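Long-range contacts in DNMT2 (Spodoptera frugiperda, PDB 4H0N), which probably transfers a methyl group from S-adenosylmethionine to cytosine 38 of tRNA(Asp) and also acts on cytosines in DNA: residues 7-12 with 71-76; 116-121 with 159-164. The protein carries 3 engineered substitutions. All blocks are in the same frame, centred on the assembly; numbering follows the deposited sequence.

Contact 1: residues 7-12 with 71-76; sequences LELYSG and DTILMS. With SAH (S-adenosyl-L-homocysteine), chain E.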
loop_
_atom_site.group_PDB
_atom_site.type_symbol
_atom_site.label_atom_id
_atom_site.label_comp_id
_atom_site.label_asym_id
_atom_site.label_seq_id
_atom_site.Cartn_x
_atom_site.Cartn_y
_atom_site.Cartn_z
ATOM N N LEU A 7 -11.587 13.500 -3.336
ATOM C CA LEU A 7 -12.373 12.365 -2.901
ATOM C C LEU A 7 -11.429 11.184 -2.793
ATOM O O LEU A 7 -10.778 10.803 -3.768
ATOM C CB LEU A 7 -13.480 12.059 -3.903
ATOM C CG LEU A 7 -14.340 10.857 -3.524
ATOM C CD1 LEU A 7 -14.828 10.989 -2.089
ATOM C CD2 LEU A 7 -15.512 10.716 -4.485
ATOM N N GLU A 8 -11.343 10.616 -1.598
ATOM C CA GLU A 8 -10.413 9.529 -1.334
ATOM C C GLU A 8 -11.173 8.215 -1.164
ATOM O O GLU A 8 -11.765 7.969 -0.117
ATOM C CB GLU A 8 -9.607 9.852 -0.079
ATOM C CG GLU A 8 -8.519 8.866 0.263
ATOM C CD GLU A 8 -7.913 9.167 1.615
ATOM O OE1 GLU A 8 -6.874 8.557 1.955
ATOM O OE2 GLU A 8 -8.484 10.017 2.339
ATOM N N LEU A 9 -11.156 7.384 -2.203
ATOM C CA LEU A 9 -11.923 6.140 -2.215
ATOM C C LEU A 9 -11.090 4.952 -1.777
ATOM O O LEU A 9 -9.902 4.870 -2.098
ATOM C CB LEU A 9 -12.454 5.864 -3.611
ATOM C CG LEU A 9 -13.313 6.960 -4.221
ATOM C CD1 LEU A 9 -13.784 6.515 -5.594
ATOM C CD2 LEU A 9 -14.480 7.269 -3.297
ATOM N N TYR A 10 -11.729 4.018 -1.078
ATOM C CA TYR A 10 -11.030 2.900 -0.460
ATOM C C TYR A 10 -9.916 3.469 0.415
ATOM O O TYR A 10 -8.760 3.052 0.331
ATOM C CB TYR A 10 -10.475 1.957 -1.521
ATOM C CG TYR A 10 -11.477 1.601 -2.597
ATOM C CD1 TYR A 10 -11.509 2.294 -3.799
ATOM C CD2 TYR A 10 -12.391 0.571 -2.413
ATOM C CE1 TYR A 10 -12.420 1.970 -4.790
ATOM C CE2 TYR A 10 -13.301 0.237 -3.396
ATOM C CZ TYR A 10 -13.313 0.943 -4.587
ATOM O OH TYR A 10 -14.221 0.627 -5.583
ATOM N N SER A 11 -10.298 4.429 1.254
ATOM C CA SER A 11 -9.364 5.255 2.007
ATOM C C SER A 11 -8.443 4.481 2.946
ATOM O O SER A 11 -7.324 4.919 3.208
ATOM C CB SER A 11 -10.124 6.326 2.792
ATOM O OG SER A 11 -11.028 5.735 3.704
ATOM N N GLY A 12 -8.914 3.343 3.450
ATOM C CA GLY A 12 -8.147 2.530 4.380
ATOM C C GLY A 12 -7.732 3.300 5.619
ATOM O O GLY A 12 -8.549 3.988 6.229
ATOM N N ASP A 71 -12.703 17.607 -7.374
ATOM C CA ASP A 71 -12.104 17.739 -8.697
ATOM C C ASP A 71 -11.033 16.679 -8.862
ATOM O O ASP A 71 -10.485 16.493 -9.950
ATOM C CB ASP A 71 -11.489 19.130 -8.887
ATOM C CG ASP A 71 -10.312 19.391 -7.951
ATOM O OD1 ASP A 71 -10.384 18.997 -6.770
ATOM O OD2 ASP A 71 -9.313 19.995 -8.395
ATOM N N THR A 72 -10.751 15.986 -7.761
ATOM C CA THR A 72 -9.639 15.046 -7.678
ATOM C C THR A 72 -10.051 13.775 -6.951
ATOM O O THR A 72 -10.596 13.832 -5.850
ATOM C CB THR A 72 -8.439 15.674 -6.927
ATOM O OG1 THR A 72 -8.022 16.868 -7.602
ATOM C CG2 THR A 72 -7.272 14.691 -6.845
ATOM N N ILE A 73 -9.785 12.627 -7.566
ATOM C CA ILE A 73 -10.078 11.341 -6.941
ATOM C C ILE A 73 -8.799 10.538 -6.665
ATOM O O ILE A 73 -7.977 10.334 -7.561
ATOM C CB ILE A 73 -11.069 10.507 -7.795
ATOM C CG1 ILE A 73 -12.436 11.196 -7.850
ATOM C CG2 ILE A 73 -11.216 9.100 -7.238
ATOM C CD1 ILE A 73 -13.431 10.508 -8.749
ATOM N N LEU A 74 -8.634 10.111 -5.414
ATOM C CA LEU A 74 -7.537 9.227 -5.020
ATOM C C LEU A 74 -8.117 7.880 -4.610
ATOM O O LEU A 74 -8.974 7.803 -3.729
ATOM C CB LEU A 74 -6.743 9.827 -3.862
ATOM C CG LEU A 74 -6.097 11.184 -4.128
ATOM C CD1 LEU A 74 -5.299 11.615 -2.915
ATOM C CD2 LEU A 74 -5.219 11.131 -5.369
ATOM N N MET A 75 -7.655 6.813 -5.245
ATOM C CA MET A 75 -8.293 5.528 -5.032
ATOM C C MET A 75 -7.366 4.330 -5.152
ATOM O O MET A 75 -6.525 4.266 -6.040
ATOM C CB MET A 75 -9.461 5.374 -6.000
ATOM C CG MET A 75 -9.078 5.464 -7.459
ATOM S SD MET A 75 -10.515 5.164 -8.504
ATOM C CE MET A 75 -9.784 5.265 -10.133
ATOM N N SER A 76 -7.536 3.373 -4.249
ATOM C CA SER A 76 -6.817 2.112 -4.346
ATOM C C SER A 76 -7.769 0.933 -4.165
ATOM O O SER A 76 -7.771 0.286 -3.119
ATOM C CB SER A 76 -5.666 2.057 -3.333
ATOM O OG SER A 76 -6.070 2.539 -2.064
HETATM N N SAH E . -5.093 2.620 0.363
HETATM C CA SAH E . -5.786 2.378 1.624
HETATM C CB SAH E . -6.584 1.069 1.627
HETATM C CG SAH E . -6.538 0.188 0.380
HETATM S SD SAH E . -7.005 -1.523 0.766
HETATM C C SAH E . -4.839 2.464 2.826
HETATM O O SAH E . -4.970 1.721 3.802
HETATM O OXT SAH E . -3.928 3.288 2.863
HETATM C "C5'" SAH E . -8.711 -1.288 0.197
HETATM C "C4'" SAH E . -9.696 -0.904 1.302
HETATM O "O4'" SAH E . -10.918 -0.495 0.718
HETATM C "C3'" SAH E . -10.032 -2.043 2.257
HETATM O "O3'" SAH E . -9.504 -1.763 3.535
HETATM C "C2'" SAH E . -11.551 -2.104 2.314
HETATM O "O2'" SAH E . -12.022 -1.975 3.637
HETATM C "C1'" SAH E . -12.024 -0.920 1.491
HETATM N N9 SAH E . -13.156 -1.279 0.611
HETATM C C8 SAH E . -13.311 -2.435 -0.111
HETATM N N7 SAH E . -14.480 -2.370 -0.788
HETATM C C5 SAH E . -15.079 -1.191 -0.510
HETATM C C6 SAH E . -16.277 -0.621 -0.928
HETATM N N6 SAH E . -17.076 -1.274 -1.766
HETATM N N1 SAH E . -16.633 0.630 -0.466
HETATM C C2 SAH E . -15.803 1.307 0.407
HETATM N N3 SAH E . -14.617 0.735 0.819
HETATM C C4 SAH E . -14.258 -0.494 0.369
#
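The carbonyl oxygen of Leu74 draws two groups from strand 7-9: Leu9 N reaches Leu74 O at 2.7 Å, and Glu8 CA brings its hydrogen to the same oxygen at 3.3 Å. Leu7 O is held likewise, by Leu74 N and a CA-H of Ile73, while Leu7 N bonds to Thr72 O. Three bridges in sequence, Leu7-Ile73, Glu8-Leu74 and Leu9-Met75, with 20° between the strand directions, establish a parallel pair. On the face of Leu7 and Leu9, Leu9 CB meets Met75 CB at 3.9 Å, and the Leu9 and Ile73 side chains meet at a slant, Leu9 CD1 4.0 Å from Ile73 CG2; helix 99-105 covers Leu9 and Met75 through Leu102. On the other face the extended Glu8 side chain bonds to Tyr43 OH and His17 N. Beyond the strands both segments turn to the cofactor product. With CG anti to its carbonyl carbon (chi1 -47°), the Tyr10 ring turns an edge to Met75 CB; SAH O4' also lies at the ring edge, in plane, and Tyr10 CD2 is 3.5 Å from C4 of the SAH adenine. Ser76 OG accepts a hydrogen bond from the SAH amino N at 2.6 Å. An alanine in place of Tyr10 would probably open a gap between the adenine and Met75, leaving the base less firmly fixed. Since these are the central strands of a Rossmann-like class I methyltransferase sheet, apolar packing and backbone hydrogen bonds build the core, whereas their C-terminal ends supply both an aromatic side chain beside the nucleoside and a polar grip on the amino-acid end.

Contact 2: residues 116-121 with 159-164; sequences LMENVK and RLRYYC
Met117 bends at its last torsion (chi3 43°), which brings CE to the edge of the Tyr162 ring, in its plane and 3.5 Å from CE2. The same methyl lies 3.8 Å from Cys164 CB, so one group fills the angle between two side chains of the opposite strand; Phe132 of helix 127-138 covers Met117 and Cys164. Asn119 CB approaches the same ring obliquely, 3.5 Å from Tyr162 CD2, and Tyr162 OH is bonded to Glu145. On the face that carries them, Glu118 and Tyr163 run abreast, with Glu118 CG 3.5 Å from Tyr163 CE1; Val323 and Leu327 of helix 321-332 pack on that tyrosine. Met117 and Cys164 exchange two hydrogen bonds in the carbonyl planes; Asn119 and Tyr162 exchange two more, Tyr162 N standing 52° out of the Asn119 carbonyl plane, and Glu118-Tyr163 is the non-hydrogen-bonded pair between. This pairs strand 114-119 with 161-168, the one reversed strand, inserted before strand 141-148 as in class I methyltransferases. Glu118-Asn119-Val120 matches the ENV motif of C5-cytosine methyltransferases, whose glutamate contacts the target base in relatives, and the side chain of Val120 lies about 4 Å from that of Cys79, the probable nucleophile. Toward the open end the packing thins. Glu118 OE2 reaches Arg161 NE at 3.6 Å, a long salt bridge entered at the guanidinium edge, the two group planes being 74° apart. Arg161 NH2 in turn sits over the centre of the Arg159 guanidinium, which bonds to Ser318 O. Exposed Leu160 and Lys121 meet chiefly through aliphatic carbons, Leu160 CD2 lying 3.7 Å from Lys121 CG, while Lys121 NZ carries on to a salt bridge with Glu124.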
loop_
_atom_site.group_PDB
_atom_site.type_symbol
_atom_site.label_atom_id
_atom_site.label_comp_id
_atom_site.label_asym_id
_atom_site.label_seq_id
_atom_site.Cartn_x
_atom_site.Cartn_y
_atom_site.Cartn_z
ATOM N N LEU A 116 -5.964 9.630 -9.564
ATOM C CA LEU A 116 -4.806 8.772 -9.310
ATOM C C LEU A 116 -5.269 7.462 -8.699
ATOM O O LEU A 116 -5.929 7.458 -7.662
ATOM C CB LEU A 116 -3.791 9.449 -8.381
ATOM C CG LEU A 116 -2.453 8.722 -8.177
ATOM C CD1 LEU A 116 -1.353 9.740 -7.942
ATOM C CD2 LEU A 116 -2.497 7.717 -7.025
ATOM N N MET A 117 -4.911 6.352 -9.338
ATOM C CA MET A 117 -5.256 5.042 -8.812
ATOM C C MET A 117 -4.037 4.150 -8.614
ATOM O O MET A 117 -3.191 4.045 -9.497
ATOM C CB MET A 117 -6.253 4.344 -9.735
ATOM C CG MET A 117 -6.494 2.881 -9.391
ATOM S SD MET A 117 -7.169 1.924 -10.760
ATOM C CE MET A 117 -6.171 2.533 -12.114
ATOM N N GLU A 118 -3.958 3.515 -7.447
ATOM C CA GLU A 118 -3.018 2.419 -7.217
ATOM C C GLU A 118 -3.733 1.076 -7.411
ATOM O O GLU A 118 -4.929 0.957 -7.153
ATOM C CB GLU A 118 -2.417 2.490 -5.810
ATOM C CG GLU A 118 -1.439 1.358 -5.514
ATOM C CD GLU A 118 -1.098 1.225 -4.045
ATOM O OE1 GLU A 118 -0.633 2.220 -3.449
ATOM O OE2 GLU A 118 -1.289 0.120 -3.487
ATOM N N ASN A 119 -3.005 0.068 -7.876
ATOM C CA ASN A 119 -3.594 -1.241 -8.098
ATOM C C ASN A 119 -2.558 -2.344 -7.920
ATOM O O ASN A 119 -1.394 -2.059 -7.662
ATOM C CB ASN A 119 -4.226 -1.300 -9.487
ATOM C CG ASN A 119 -5.606 -1.920 -9.470
ATOM O OD1 ASN A 119 -5.776 -3.070 -9.069
ATOM N ND2 ASN A 119 -6.602 -1.153 -9.890
ATOM N N VAL A 120 -2.974 -3.600 -8.041
ATOM C CA VAL A 120 -2.040 -4.709 -7.866
ATOM C C VAL A 120 -1.198 -4.894 -9.110
ATOM O O VAL A 120 -1.576 -4.458 -10.196
ATOM C CB VAL A 120 -2.757 -6.045 -7.565
ATOM C CG1 VAL A 120 -3.388 -6.019 -6.182
ATOM C CG2 VAL A 120 -3.793 -6.359 -8.639
ATOM N N LYS A 121 -0.047 -5.533 -8.945
ATOM C CA LYS A 121 0.759 -5.937 -10.078
ATOM C C LYS A 121 -0.087 -6.885 -10.913
ATOM O O LYS A 121 -0.698 -7.810 -10.382
ATOM C CB LYS A 121 2.024 -6.651 -9.598
ATOM C CG LYS A 121 3.206 -6.564 -10.559
ATOM C CD LYS A 121 2.996 -7.404 -11.811
ATOM C CE LYS A 121 3.844 -6.910 -12.968
ATOM N NZ LYS A 121 3.352 -7.450 -14.268
ATOM N N ARG A 159 7.658 -3.261 -3.299
ATOM C CA ARG A 159 6.214 -3.145 -3.276
ATOM C C ARG A 159 5.772 -2.755 -4.672
ATOM O O ARG A 159 5.277 -1.650 -4.907
ATOM C CB ARG A 159 5.763 -2.112 -2.242
ATOM C CG ARG A 159 4.312 -2.256 -1.812
ATOM C CD ARG A 159 4.002 -1.345 -0.640
ATOM N NE ARG A 159 2.584 -1.341 -0.294
ATOM C CZ ARG A 159 2.009 -2.215 0.526
ATOM N NH1 ARG A 159 2.722 -3.185 1.087
ATOM N NH2 ARG A 159 0.711 -2.121 0.783
ATOM N N LEU A 160 5.989 -3.678 -5.598
ATOM C CA LEU A 160 5.632 -3.489 -6.988
ATOM C C LEU A 160 4.119 -3.303 -7.128
ATOM O O LEU A 160 3.332 -4.172 -6.748
ATOM C CB LEU A 160 6.117 -4.685 -7.808
ATOM C CG LEU A 160 6.038 -4.572 -9.330
ATOM C CD1 LEU A 160 6.655 -3.262 -9.823
ATOM C CD2 LEU A 160 6.721 -5.763 -9.969
ATOM N N ARG A 161 3.727 -2.150 -7.660
ATOM C CA ARG A 161 2.323 -1.798 -7.812
ATOM C C ARG A 161 2.060 -1.117 -9.155
ATOM O O ARG A 161 2.953 -0.505 -9.750
ATOM C CB ARG A 161 1.890 -0.859 -6.690
ATOM C CG ARG A 161 1.904 -1.477 -5.312
ATOM C CD ARG A 161 0.940 -2.633 -5.258
ATOM N NE ARG A 161 0.504 -2.931 -3.898
ATOM C CZ ARG A 161 1.086 -3.823 -3.102
ATOM N NH1 ARG A 161 2.142 -4.506 -3.525
ATOM N NH2 ARG A 161 0.612 -4.033 -1.880
ATOM N N TYR A 162 0.821 -1.228 -9.619
ATOM C CA TYR A 162 0.370 -0.533 -10.813
ATOM C C TYR A 162 -0.128 0.847 -10.423
ATOM O O TYR A 162 -0.778 1.007 -9.390
ATOM C CB TYR A 162 -0.762 -1.319 -11.474
ATOM C CG TYR A 162 -1.511 -0.557 -12.542
ATOM C CD1 TYR A 162 -1.124 -0.626 -13.875
ATOM C CD2 TYR A 162 -2.615 0.228 -12.220
ATOM C CE1 TYR A 162 -1.816 0.067 -14.855
ATOM C CE2 TYR A 162 -3.304 0.924 -13.187
ATOM C CZ TYR A 162 -2.906 0.839 -14.502
ATOM O OH TYR A 162 -3.601 1.537 -15.461
ATOM N N TYR A 163 0.164 1.841 -11.257
ATOM C CA TYR A 163 -0.371 3.183 -11.050
ATOM C C TYR A 163 -0.866 3.795 -12.344
ATOM O O TYR A 163 -0.313 3.552 -13.416
ATOM C CB TYR A 163 0.676 4.109 -10.442
ATOM C CG TYR A 163 1.141 3.690 -9.075
ATOM C CD1 TYR A 163 0.453 4.087 -7.935
ATOM C CD2 TYR A 163 2.274 2.896 -8.919
ATOM C CE1 TYR A 163 0.884 3.711 -6.678
ATOM C CE2 TYR A 163 2.707 2.510 -7.666
ATOM C CZ TYR A 163 2.010 2.923 -6.551
ATOM O OH TYR A 163 2.435 2.548 -5.300
ATOM N N CYS A 164 -1.913 4.600 -12.230
ATOM C CA CYS A 164 -2.406 5.366 -13.356
ATOM C C CYS A 164 -2.680 6.801 -12.925
ATOM O O CYS A 164 -3.481 7.045 -12.022
ATOM C CB CYS A 164 -3.677 4.726 -13.916
ATOM S SG CYS A 164 -4.359 5.606 -15.337
#

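Contacts 1 and 2 belong to one seven-stranded sheet and meet at neighbouring strands: Ile73 O lies 2.9 Å from Leu116 N and Met75 O lies 3.0 Å from Glu118 N, both probable hydrogen bonds. The contact centres are about 13 Å apart. Contact 1 is buried and parallel; contact 2 is antiparallel, buried over its strands but fading to exposed Lys121 and Leu160. The first is largely apolar on the face of Leu7 and Leu9, with a buried, bonded Glu8 on the other; the second mixes aromatic packing with a buried carboxylate near the cofactor pocket, Val120 being near the probable catalytic cysteine. This is consistent with contact 1 serving the cofactor and contact 2 carrying the ENV motif.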